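Local structure of FERM, ARHGEF and pleckstrin domain-containing protein 2 (Mus musculus, 6D2K) at residues A[8-13]-A[22-27]; A[143-148]-A[160-165]; A[243-248]-A[259-264]. The protein acts as a guanine nucleotide exchange factor that activates RAC1 and regulates integrin signalling; this chain is its FERM domain. All coordinates share one frame; numbering follows the deposited sequence. Where two conformers were deposited one is given.

Overall arrangement
The three contacts lie in series along one FERM domain, one in each of its three lobes. Contact 1 pairs the first two strands of the ubiquitin-like N-terminal lobe, contact 2 joins two helices of the central helical lobe, and contact 3 is a hairpin in the antiparallel sheet of the C-terminal PH-like lobe. None touches another. The centres of contacts 1 and 2 are 38 Å apart and those of contacts 1 and 3 are 37 Å apart, while contacts 2 and 3 sit on opposite sides of the chain's centre with 46 Å between their own centres. Even contacts 1 and 2 keep about 15 Å between nearest atoms.

Contact 1: residues A[8-13]-A[22-27]; sequences MRIRVK and FDIEPK
Ile10 and Ile24 meet at the apolar centre, where CD1 of Ile10 presses on CG2 of Ile24 at 3.5 Å, tighter than usual for two carbons. The Ile24 side chain presents CG2 to the side chains of strand 8-13, where it meets both Ile10 and Met8. The Met8 side chain runs beside Ile24, CG to CG2 3.8 Å; with CG between the backbone N and the carbonyl carbon (chi1 57°) and the chain extended at chi2, SD comes to 3.9 Å from CB of Pro26, and the flexible thioether and the rigid ring run in opposite directions alongside one another. At the far end, CG2 of Val12 approaches CD2 of the Phe22 ring obliquely at 3.6 Å. Helices 30-41 and 69-73 pack on this apolar face, with Leu33 and Val37 against Phe22 and Ile69 against both isoleucines.

The strands are stitched antiparallel by two reciprocal pairs of backbone bonds, between Met8 and Ile24 and between Ile10 and Phe22; the shortest runs from Met8 N to Ile24 O at 2.7 Å. This is the first hairpin of the ubiquitin-like lobe, with strand 19-24 at the sheet's edge.

On the other face Arg9 and Asp23 form a non-hydrogen-bonded pair. NH1 of Arg9 meets OD1 of Asp23 at 2.7 Å in a salt bridge whose hydrogen bond is weak, bent to 119°. The carboxylate stands 77° from the guanidinium plane, with OD2 above one guanidinium face, toward its rim. Such a crossed, exposed pair probably draws more on charge attraction than on directed hydrogen bonding, whereas branched and aromatic side chains fill the buried face.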
loop_
_atom_site.group_PDB
_atom_site.type_symbol
_atom_site.label_atom_id
_atom_site.label_comp_id
_atom_site.label_asym_id
_atom_site.label_seq_id
_atom_site.Cartn_x
_atom_site.Cartn_y
_atom_site.Cartn_z
ATOM N N MET A 8 -6.742 6.782 25.132
ATOM C CA MET A 8 -5.543 7.302 24.481
ATOM C C MET A 8 -5.937 8.103 23.240
ATOM O O MET A 8 -6.932 7.793 22.582
ATOM C CB MET A 8 -4.572 6.171 24.118
ATOM C CG MET A 8 -5.154 5.084 23.226
ATOM S SD MET A 8 -4.009 3.700 22.948
ATOM C CE MET A 8 -2.642 4.526 22.122
ATOM N N ARG A 9 -5.158 9.140 22.942
ATOM C CA ARG A 9 -5.398 10.000 21.787
ATOM C C ARG A 9 -4.577 9.456 20.639
ATOM O O ARG A 9 -3.361 9.335 20.743
ATOM C CB ARG A 9 -4.953 11.432 22.087
ATOM C CG ARG A 9 -5.132 12.409 20.925
ATOM C CD ARG A 9 -6.598 12.557 20.573
ATOM N NE ARG A 9 -7.082 13.930 20.706
ATOM C CZ ARG A 9 -7.545 14.464 21.832
ATOM N NH1 ARG A 9 -7.578 13.751 22.949
ATOM N NH2 ARG A 9 -7.972 15.723 21.842
ATOM N N ILE A 10 -5.238 9.096 19.549
ATOM C CA ILE A 10 -4.529 8.544 18.417
ATOM C C ILE A 10 -4.679 9.478 17.220
ATOM O O ILE A 10 -5.786 9.860 16.879
ATOM C CB ILE A 10 -5.064 7.142 18.078
ATOM C CG1 ILE A 10 -4.867 6.222 19.289
ATOM C CG2 ILE A 10 -4.359 6.575 16.859
ATOM C CD1 ILE A 10 -5.358 4.815 19.094
ATOM N N ARG A 11 -3.562 9.872 16.611
ATOM C CA ARG A 11 -3.611 10.694 15.408
ATOM C C ARG A 11 -3.669 9.792 14.182
ATOM O O ARG A 11 -2.826 8.907 14.020
ATOM C CB ARG A 11 -2.387 11.606 15.336
ATOM C CG ARG A 11 -2.303 12.616 16.481
ATOM C CD ARG A 11 -1.038 13.469 16.415
ATOM N NE ARG A 11 -0.979 14.307 15.219
ATOM C CZ ARG A 11 -1.711 15.404 15.033
ATOM N NH1 ARG A 11 -2.575 15.796 15.963
ATOM N NH2 ARG A 11 -1.584 16.108 13.914
ATOM N N VAL A 12 -4.666 10.005 13.330
ATOM C CA VAL A 12 -4.767 9.205 12.111
ATOM C C VAL A 12 -4.537 10.088 10.903
ATOM O O VAL A 12 -5.321 10.995 10.640
ATOM C CB VAL A 12 -6.108 8.457 12.002
ATOM C CG1 VAL A 12 -6.207 7.740 10.644
ATOM C CG2 VAL A 12 -6.223 7.446 13.134
ATOM N N LYS A 13 -3.436 9.845 10.201
ATOM C CA LYS A 13 -3.123 10.604 8.998
ATOM C C LYS A 13 -3.880 9.982 7.839
ATOM O O LYS A 13 -3.691 8.818 7.530
ATOM C CB LYS A 13 -1.618 10.604 8.731
ATOM C CG LYS A 13 -1.202 11.489 7.556
ATOM C CD LYS A 13 0.317 11.524 7.392
ATOM C CE LYS A 13 0.743 12.613 6.406
ATOM N NZ LYS A 13 0.390 13.978 6.895
ATOM N N PHE A 22 -8.566 10.516 17.226
ATOM C CA PHE A 22 -9.519 9.532 17.736
ATOM C C PHE A 22 -9.138 9.142 19.150
ATOM O O PHE A 22 -8.000 8.761 19.402
ATOM C CB PHE A 22 -9.547 8.281 16.856
ATOM C CG PHE A 22 -10.018 8.542 15.455
ATOM C CD1 PHE A 22 -11.312 8.249 15.080
ATOM C CD2 PHE A 22 -9.159 9.082 14.520
ATOM C CE1 PHE A 22 -11.747 8.490 13.783
ATOM C CE2 PHE A 22 -9.582 9.332 13.236
ATOM C CZ PHE A 22 -10.877 9.040 12.863
ATOM N N ASP A 23 -10.092 9.242 20.065
ATOM C CA ASP A 23 -9.852 8.857 21.449
ATOM C C ASP A 23 -10.429 7.475 21.697
ATOM O O ASP A 23 -11.596 7.215 21.419
ATOM C CB ASP A 23 -10.467 9.890 22.393
ATOM C CG ASP A 23 -9.787 11.235 22.293
ATOM O OD1 ASP A 23 -8.538 11.271 22.344
ATOM O OD2 ASP A 23 -10.493 12.256 22.165
ATOM N N ILE A 24 -9.600 6.569 22.201
ATOM C CA ILE A 24 -10.030 5.189 22.349
ATOM C C ILE A 24 -9.404 4.565 23.585
ATOM O O ILE A 24 -8.303 4.941 23.987
ATOM C CB ILE A 24 -9.647 4.372 21.110
ATOM C CG1 ILE A 24 -10.356 3.019 21.101
ATOM C CG2 ILE A 24 -8.143 4.201 21.036
ATOM C CD1 ILE A 24 -10.359 2.358 19.745
ATOM N N GLU A 25 -10.113 3.615 24.185
ATOM C CA GLU A 25 -9.566 2.868 25.312
ATOM C C GLU A 25 -8.479 1.941 24.813
ATOM O O GLU A 25 -8.705 1.148 23.903
ATOM C CB GLU A 25 -10.656 2.072 26.023
ATOM C CG GLU A 25 -11.688 2.948 26.698
ATOM C CD GLU A 25 -12.827 2.152 27.295
ATOM O OE1 GLU A 25 -13.647 1.614 26.520
ATOM O OE2 GLU A 25 -12.901 2.068 28.540
ATOM N N PRO A 26 -7.284 2.051 25.404
ATOM C CA PRO A 26 -6.120 1.294 24.936
ATOM C C PRO A 26 -6.396 -0.201 24.830
ATOM O O PRO A 26 -5.811 -0.857 23.972
ATOM C CB PRO A 26 -5.064 1.579 26.003
ATOM C CG PRO A 26 -5.463 2.896 26.588
ATOM C CD PRO A 26 -6.959 2.945 26.530
ATOM N N LYS A 27 -7.284 -0.725 25.670
ATOM C CA LYS A 27 -7.551 -2.161 25.701
ATOM C C LYS A 27 -8.444 -2.640 24.561
ATOM O O LYS A 27 -8.554 -3.839 24.324
ATOM C CB LYS A 27 -8.200 -2.549 27.027
ATOM C CG LYS A 27 -9.621 -2.027 27.164
ATOM C CD LYS A 27 -10.226 -2.383 28.510
ATOM C CE LYS A 27 -11.604 -1.768 28.645
ATOM N NZ LYS A 27 -11.540 -0.306 28.371
#

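Contact 2: residues A[143-148]-A[160-165]; sequences LDREHL and SLEKIL
Leu161 opens the second helix by meeting Leu148 tip to tip, CD1 to CD1 3.7 Å. Its CD2 also touches CD1 of Leu148, so one methyl of Leu148 rests against the fork of the facing leucine. Glu162 starts off away from helix 141-150 but bends at chi2 (-59°), which carries its carboxylate back to Arg145. NH2 of Arg145 donates to OE1 of Glu162 at 3.1 Å, with an N-H...O angle of 154°. The acceptor lies in the guanidinium plane and is approached on its syn side but from somewhat out of the carboxylate plane, the two planes being turned 44° apart. A water accepts from NH1 of Arg145 and donates to OE1 of Glu162 at 2.8 Å, closing a second path between the charges.

Ile164 adds a lighter touch, its CG2 lying 4.2 Å from CD1 of Leu148. Leu165 divides its two methyls: CD2 sits over one guanidinium face of Arg145, toward its rim and 3.5 Å from NH2, and CD1 packs against CB of Asp144 at 3.5 Å. Just beyond this apolar contact, OD2 of Asp144 is hydrogen-bonded to ND1 of His168, a further tie between the same helices, while Glu141 holds NE of Arg145 in a salt bridge.

Putting an alanine at Arg145 would probably leave Glu162 without its charged mate and uncover the CD2 methyl of Leu165. The join thus brings together two helices of the FERM central lobe through leucines and an isoleucine on its more buried side, and through an arginine whose flat face accepts a methyl while its edge donates N-H groups to a carboxylate and a water.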
loop_
_atom_site.group_PDB
_atom_site.type_symbol
_atom_site.label_atom_id
_atom_site.label_comp_id
_atom_site.label_asym_id
_atom_site.label_seq_id
_atom_site.Cartn_x
_atom_site.Cartn_y
_atom_site.Cartn_z
ATOM N N LEU A 143 -1.043 28.664 -12.475
ATOM C CA LEU A 143 -1.720 27.875 -11.452
ATOM C C LEU A 143 -0.969 26.571 -11.204
ATOM O O LEU A 143 -0.767 26.176 -10.056
ATOM C CB LEU A 143 -3.156 27.574 -11.888
ATOM C CG LEU A 143 -4.040 26.782 -10.924
ATOM C CD1 LEU A 143 -4.489 27.680 -9.789
ATOM C CD2 LEU A 143 -5.255 26.205 -11.654
ATOM N N ASP A 144 -0.562 25.915 -12.290
ATOM C CA ASP A 144 0.188 24.655 -12.192
ATOM C C ASP A 144 1.528 24.850 -11.486
ATOM O O ASP A 144 1.873 24.093 -10.590
ATOM C CB ASP A 144 0.433 24.044 -13.577
ATOM C CG ASP A 144 -0.766 23.266 -14.112
ATOM O OD1 ASP A 144 -1.924 23.685 -13.890
ATOM O OD2 ASP A 144 -0.551 22.246 -14.797
ATOM N N ARG A 145 2.289 25.856 -11.914
ATOM C CA ARG A 145 3.609 26.096 -11.336
ATOM C C ARG A 145 3.538 26.459 -9.858
ATOM O O ARG A 145 4.341 25.987 -9.060
ATOM C CB ARG A 145 4.369 27.165 -12.124
ATOM C CG ARG A 145 4.695 26.732 -13.547
ATOM C CD ARG A 145 5.695 27.660 -14.217
ATOM N NE ARG A 145 6.085 27.158 -15.531
ATOM C CZ ARG A 145 7.112 26.343 -15.749
ATOM N NH1 ARG A 145 7.866 25.935 -14.738
ATOM N NH2 ARG A 145 7.387 25.942 -16.983
ATOM N N GLU A 146 2.585 27.303 -9.479
ATOM C CA GLU A 146 2.439 27.628 -8.070
ATOM C C GLU A 146 2.026 26.402 -7.259
ATOM O O GLU A 146 2.526 26.179 -6.158
ATOM C CB GLU A 146 1.469 28.801 -7.856
ATOM C CG GLU A 146 2.032 30.136 -8.322
ATOM C CD GLU A 146 1.111 31.321 -8.018
ATOM O OE1 GLU A 146 0.072 31.138 -7.351
ATOM O OE2 GLU A 146 1.432 32.448 -8.446
ATOM N N HIS A 147 1.134 25.588 -7.810
ATOM C CA HIS A 147 0.685 24.405 -7.089
ATOM C C HIS A 147 1.832 23.414 -6.896
ATOM O O HIS A 147 1.997 22.856 -5.823
ATOM C CB HIS A 147 -0.460 23.728 -7.826
ATOM C CG HIS A 147 -0.945 22.482 -7.160
ATOM N ND1 HIS A 147 -1.892 22.490 -6.159
ATOM C CD2 HIS A 147 -0.612 21.182 -7.354
ATOM C CE1 HIS A 147 -2.127 21.248 -5.767
ATOM N NE2 HIS A 147 -1.361 20.438 -6.477
ATOM N N LEU A 148 2.629 23.234 -7.940
ATOM C CA LEU A 148 3.759 22.303 -7.899
ATOM C C LEU A 148 4.901 22.808 -7.028
ATOM O O LEU A 148 5.762 22.031 -6.619
ATOM C CB LEU A 148 4.242 22.016 -9.317
ATOM C CG LEU A 148 3.284 21.084 -10.067
ATOM C CD1 LEU A 148 3.560 21.081 -11.552
ATOM C CD2 LEU A 148 3.370 19.675 -9.487
ATOM N N SER A 160 10.806 17.137 -14.237
ATOM C CA SER A 160 9.733 16.712 -15.131
ATOM C C SER A 160 8.659 17.772 -15.312
ATOM O O SER A 160 7.606 17.490 -15.882
ATOM C CB SER A 160 9.077 15.447 -14.591
ATOM O OG SER A 160 10.008 14.384 -14.487
ATOM N N LEU A 161 8.908 18.981 -14.820
ATOM C CA LEU A 161 7.895 20.030 -14.888
ATOM C C LEU A 161 7.341 20.235 -16.297
ATOM O O LEU A 161 6.130 20.274 -16.490
ATOM C CB LEU A 161 8.426 21.352 -14.324
ATOM C CG LEU A 161 7.496 21.994 -13.298
ATOM C CD1 LEU A 161 6.163 22.325 -13.935
ATOM C CD2 LEU A 161 7.304 21.054 -12.123
ATOM N N GLU A 162 8.216 20.360 -17.288
ATOM C CA GLU A 162 7.754 20.594 -18.654
ATOM C C GLU A 162 6.849 19.472 -19.157
ATOM O O GLU A 162 5.806 19.728 -19.745
ATOM C CB GLU A 162 8.932 20.805 -19.609
ATOM C CG GLU A 162 9.833 21.964 -19.219
ATOM C CD GLU A 162 9.100 23.294 -19.169
ATOM O OE1 GLU A 162 9.532 24.181 -18.399
ATOM O OE2 GLU A 162 8.090 23.457 -19.892
ATOM N N LYS A 163 7.238 18.224 -18.924
ATOM C CA LYS A 163 6.404 17.107 -19.355
ATOM C C LYS A 163 5.052 17.124 -18.645
ATOM O O LYS A 163 4.020 16.853 -19.256
ATOM C CB LYS A 163 7.091 15.770 -19.084
ATOM C CG LYS A 163 8.323 15.495 -19.929
ATOM C CD LYS A 163 8.989 14.196 -19.492
ATOM C CE LYS A 163 10.319 13.980 -20.203
ATOM N NZ LYS A 163 10.130 13.764 -21.665
ATOM N N ILE A 164 5.065 17.430 -17.352
ATOM C CA ILE A 164 3.834 17.437 -16.559
ATOM C C ILE A 164 2.830 18.462 -17.113
ATOM O O ILE A 164 1.656 18.154 -17.295
ATOM C CB ILE A 164 4.120 17.752 -15.076
ATOM C CG1 ILE A 164 4.893 16.598 -14.428
ATOM C CG2 ILE A 164 2.805 17.995 -14.346
ATOM C CD1 ILE A 164 5.505 16.944 -13.077
ATOM N N LEU A 165 3.321 19.673 -17.371
ATOM C CA LEU A 165 2.524 20.767 -17.920
ATOM C C LEU A 165 1.989 20.419 -19.300
ATOM O O LEU A 165 0.824 20.667 -19.619
ATOM C CB LEU A 165 3.382 22.029 -18.029
ATOM C CG LEU A 165 3.405 23.061 -16.897
ATOM C CD1 LEU A 165 2.908 22.498 -15.574
ATOM C CD2 LEU A 165 4.808 23.655 -16.761
HETATM O O HOH W 1 10.490 24.491 -15.744
#

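Contact 3: residues A[243-248]-A[259-264]; sequences RFLIKL and TLEFLL
The carboxylate of Glu261 is gripped side-on by two nitrogens of Arg243: NE reaches OE2 at 2.6 Å and NH2 reaches OE1 at 2.9 Å. Both donors stand above the carboxylate plane, and the two flat groups are turned 33° apart. A bend at chi3 (49°) in the arginine swings NE, and with it the guanidinium, over to the neighbouring strand. The aliphatic parts are used as well, for CG of Arg243 touches CD1 of Leu263, and CG of Glu261 runs alongside CG of Leu245 at 3.9 Å.

These strands form an antiparallel hairpin in the sheet of the PH-like C-terminal lobe, between strands 198-201 and 236-240. Two reciprocal pairs of backbone bonds, Phe244 with Phe262 and Ile246 with Leu260, hold it; the shortest joins Phe244 N to Phe262 O at 2.8 Å.

On the opposite face Phe244, Ile246 and Phe262 are large and apolar, as suits their buried setting. CD2 of Phe262 lies at the edge of the Phe244 ring, which also packs edge-to-face with Phe273 of the C-terminal helix. CD1 of Ile246 comes obliquely to CE2 of Phe262 at 3.9 Å. Leucines flank these three: CD1 of Leu264 rests on CB of Phe244 at 3.7 Å, and at the other end CD2 of Leu248 meets CD1 of Leu260, with Phe229 against both.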
loop_
_atom_site.group_PDB
_atom_site.type_symbol
_atom_site.label_atom_id
_atom_site.label_comp_id
_atom_site.label_asym_id
_atom_site.label_seq_id
_atom_site.Cartn_x
_atom_site.Cartn_y
_atom_site.Cartn_z
ATOM N N ARG A 243 12.758 -17.812 8.762
ATOM C CA ARG A 243 12.535 -18.562 7.522
ATOM C C ARG A 243 11.090 -18.485 7.051
ATOM O O ARG A 243 10.177 -18.817 7.807
ATOM C CB ARG A 243 12.897 -20.049 7.737
ATOM C CG ARG A 243 14.363 -20.298 8.038
ATOM C CD ARG A 243 14.580 -21.682 8.677
ATOM N NE ARG A 243 13.914 -22.748 7.938
ATOM C CZ ARG A 243 13.397 -23.839 8.497
ATOM N NH1 ARG A 243 13.456 -24.007 9.811
ATOM N NH2 ARG A 243 12.809 -24.752 7.735
ATOM N N PHE A 244 10.897 -18.067 5.797
ATOM C CA PHE A 244 9.582 -18.075 5.155
ATOM C C PHE A 244 9.481 -19.283 4.224
ATOM O O PHE A 244 10.352 -19.488 3.388
ATOM C CB PHE A 244 9.391 -16.776 4.360
ATOM C CG PHE A 244 8.094 -16.704 3.609
ATOM C CD1 PHE A 244 6.881 -16.644 4.278
ATOM C CD2 PHE A 244 8.092 -16.680 2.226
ATOM C CE1 PHE A 244 5.691 -16.558 3.570
ATOM C CE2 PHE A 244 6.909 -16.605 1.510
ATOM C CZ PHE A 244 5.711 -16.549 2.186
ATOM N N LEU A 245 8.431 -20.087 4.384
ATOM C CA LEU A 245 8.308 -21.359 3.666
ATOM C C LEU A 245 7.098 -21.382 2.736
ATOM O O LEU A 245 5.974 -21.167 3.175
ATOM C CB LEU A 245 8.205 -22.527 4.665
ATOM C CG LEU A 245 9.454 -22.928 5.471
ATOM C CD1 LEU A 245 9.919 -21.817 6.394
ATOM C CD2 LEU A 245 9.174 -24.185 6.277
ATOM N N ILE A 246 7.326 -21.636 1.451
ATOM C CA ILE A 246 6.221 -21.764 0.510
ATOM C C ILE A 246 6.141 -23.204 0.036
ATOM O O ILE A 246 7.083 -23.692 -0.588
ATOM C CB ILE A 246 6.430 -20.905 -0.745
ATOM C CG1 ILE A 246 6.791 -19.472 -0.392
ATOM C CG2 ILE A 246 5.170 -20.928 -1.601
ATOM C CD1 ILE A 246 7.068 -18.599 -1.604
ATOM N N LYS A 247 5.034 -23.880 0.335
ATOM C CA LYS A 247 4.827 -25.235 -0.207
ATOM C C LYS A 247 4.118 -25.098 -1.549
ATOM O O LYS A 247 3.069 -24.446 -1.633
ATOM C CB LYS A 247 4.012 -26.090 0.761
ATOM C CG LYS A 247 3.905 -27.540 0.323
ATOM C CD LYS A 247 3.061 -28.340 1.292
ATOM C CE LYS A 247 2.606 -29.637 0.640
ATOM N NZ LYS A 247 1.707 -30.428 1.525
ATOM N N LEU A 248 4.700 -25.706 -2.588
ATOM C CA LEU A 248 4.397 -25.413 -3.997
ATOM C C LEU A 248 4.380 -26.697 -4.820
ATOM O O LEU A 248 4.602 -27.769 -4.283
ATOM C CB LEU A 248 5.517 -24.531 -4.559
ATOM C CG LEU A 248 5.230 -23.202 -5.241
ATOM C CD1 LEU A 248 4.252 -22.364 -4.449
ATOM C CD2 LEU A 248 6.546 -22.463 -5.442
ATOM N N THR A 259 8.956 -27.570 -1.263
ATOM C CA THR A 259 9.023 -26.360 -0.437
ATOM C C THR A 259 10.220 -25.469 -0.769
ATOM O O THR A 259 11.362 -25.936 -0.857
ATOM C CB THR A 259 9.001 -26.708 1.076
ATOM O OG1 THR A 259 7.766 -27.366 1.397
ATOM C CG2 THR A 259 9.130 -25.445 1.943
ATOM N N LEU A 260 9.941 -24.182 -0.964
ATOM C CA LEU A 260 10.981 -23.186 -1.159
ATOM C C LEU A 260 11.133 -22.408 0.134
ATOM O O LEU A 260 10.148 -22.167 0.835
ATOM C CB LEU A 260 10.603 -22.213 -2.274
ATOM C CG LEU A 260 10.408 -22.806 -3.665
ATOM C CD1 LEU A 260 10.193 -21.686 -4.684
ATOM C CD2 LEU A 260 11.605 -23.657 -4.035
ATOM N N GLU A 261 12.367 -22.027 0.440
ATOM C CA GLU A 261 12.673 -21.307 1.673
ATOM C C GLU A 261 13.385 -19.992 1.405
ATOM O O GLU A 261 14.308 -19.929 0.592
ATOM C CB GLU A 261 13.544 -22.162 2.592
ATOM C CG GLU A 261 12.773 -23.154 3.428
ATOM C CD GLU A 261 13.557 -23.606 4.648
ATOM O OE1 GLU A 261 13.543 -24.819 4.946
ATOM O OE2 GLU A 261 14.192 -22.748 5.306
ATOM N N PHE A 262 12.944 -18.939 2.088
ATOM C CA PHE A 262 13.595 -17.635 1.996
ATOM C C PHE A 262 13.907 -17.141 3.392
ATOM O O PHE A 262 13.128 -17.359 4.318
ATOM C CB PHE A 262 12.690 -16.644 1.263
ATOM C CG PHE A 262 12.383 -17.062 -0.145
ATOM C CD1 PHE A 262 13.236 -16.720 -1.177
ATOM C CD2 PHE A 262 11.267 -17.829 -0.421
ATOM C CE1 PHE A 262 12.961 -17.116 -2.483
ATOM C CE2 PHE A 262 10.991 -18.229 -1.713
ATOM C CZ PHE A 262 11.844 -17.880 -2.741
ATOM N N LEU A 263 15.047 -16.478 3.549
ATOM C CA LEU A 263 15.449 -16.002 4.860
ATOM C C LEU A 263 15.235 -14.498 4.934
ATOM O O LEU A 263 15.816 -13.751 4.147
ATOM C CB LEU A 263 16.924 -16.329 5.099
ATOM C CG LEU A 263 17.407 -16.223 6.535
ATOM C CD1 LEU A 263 16.831 -17.395 7.332
ATOM C CD2 LEU A 263 18.933 -16.252 6.571
ATOM N N LEU A 264 14.402 -14.044 5.866
ATOM C CA LEU A 264 14.210 -12.597 6.033
ATOM C C LEU A 264 15.127 -12.078 7.141
ATOM O O LEU A 264 15.911 -12.838 7.710
ATOM C CB LEU A 264 12.744 -12.239 6.291
ATOM C CG LEU A 264 11.862 -12.293 5.036
ATOM C CD1 LEU A 264 11.392 -13.712 4.783
ATOM C CD2 LEU A 264 10.674 -11.346 5.128
#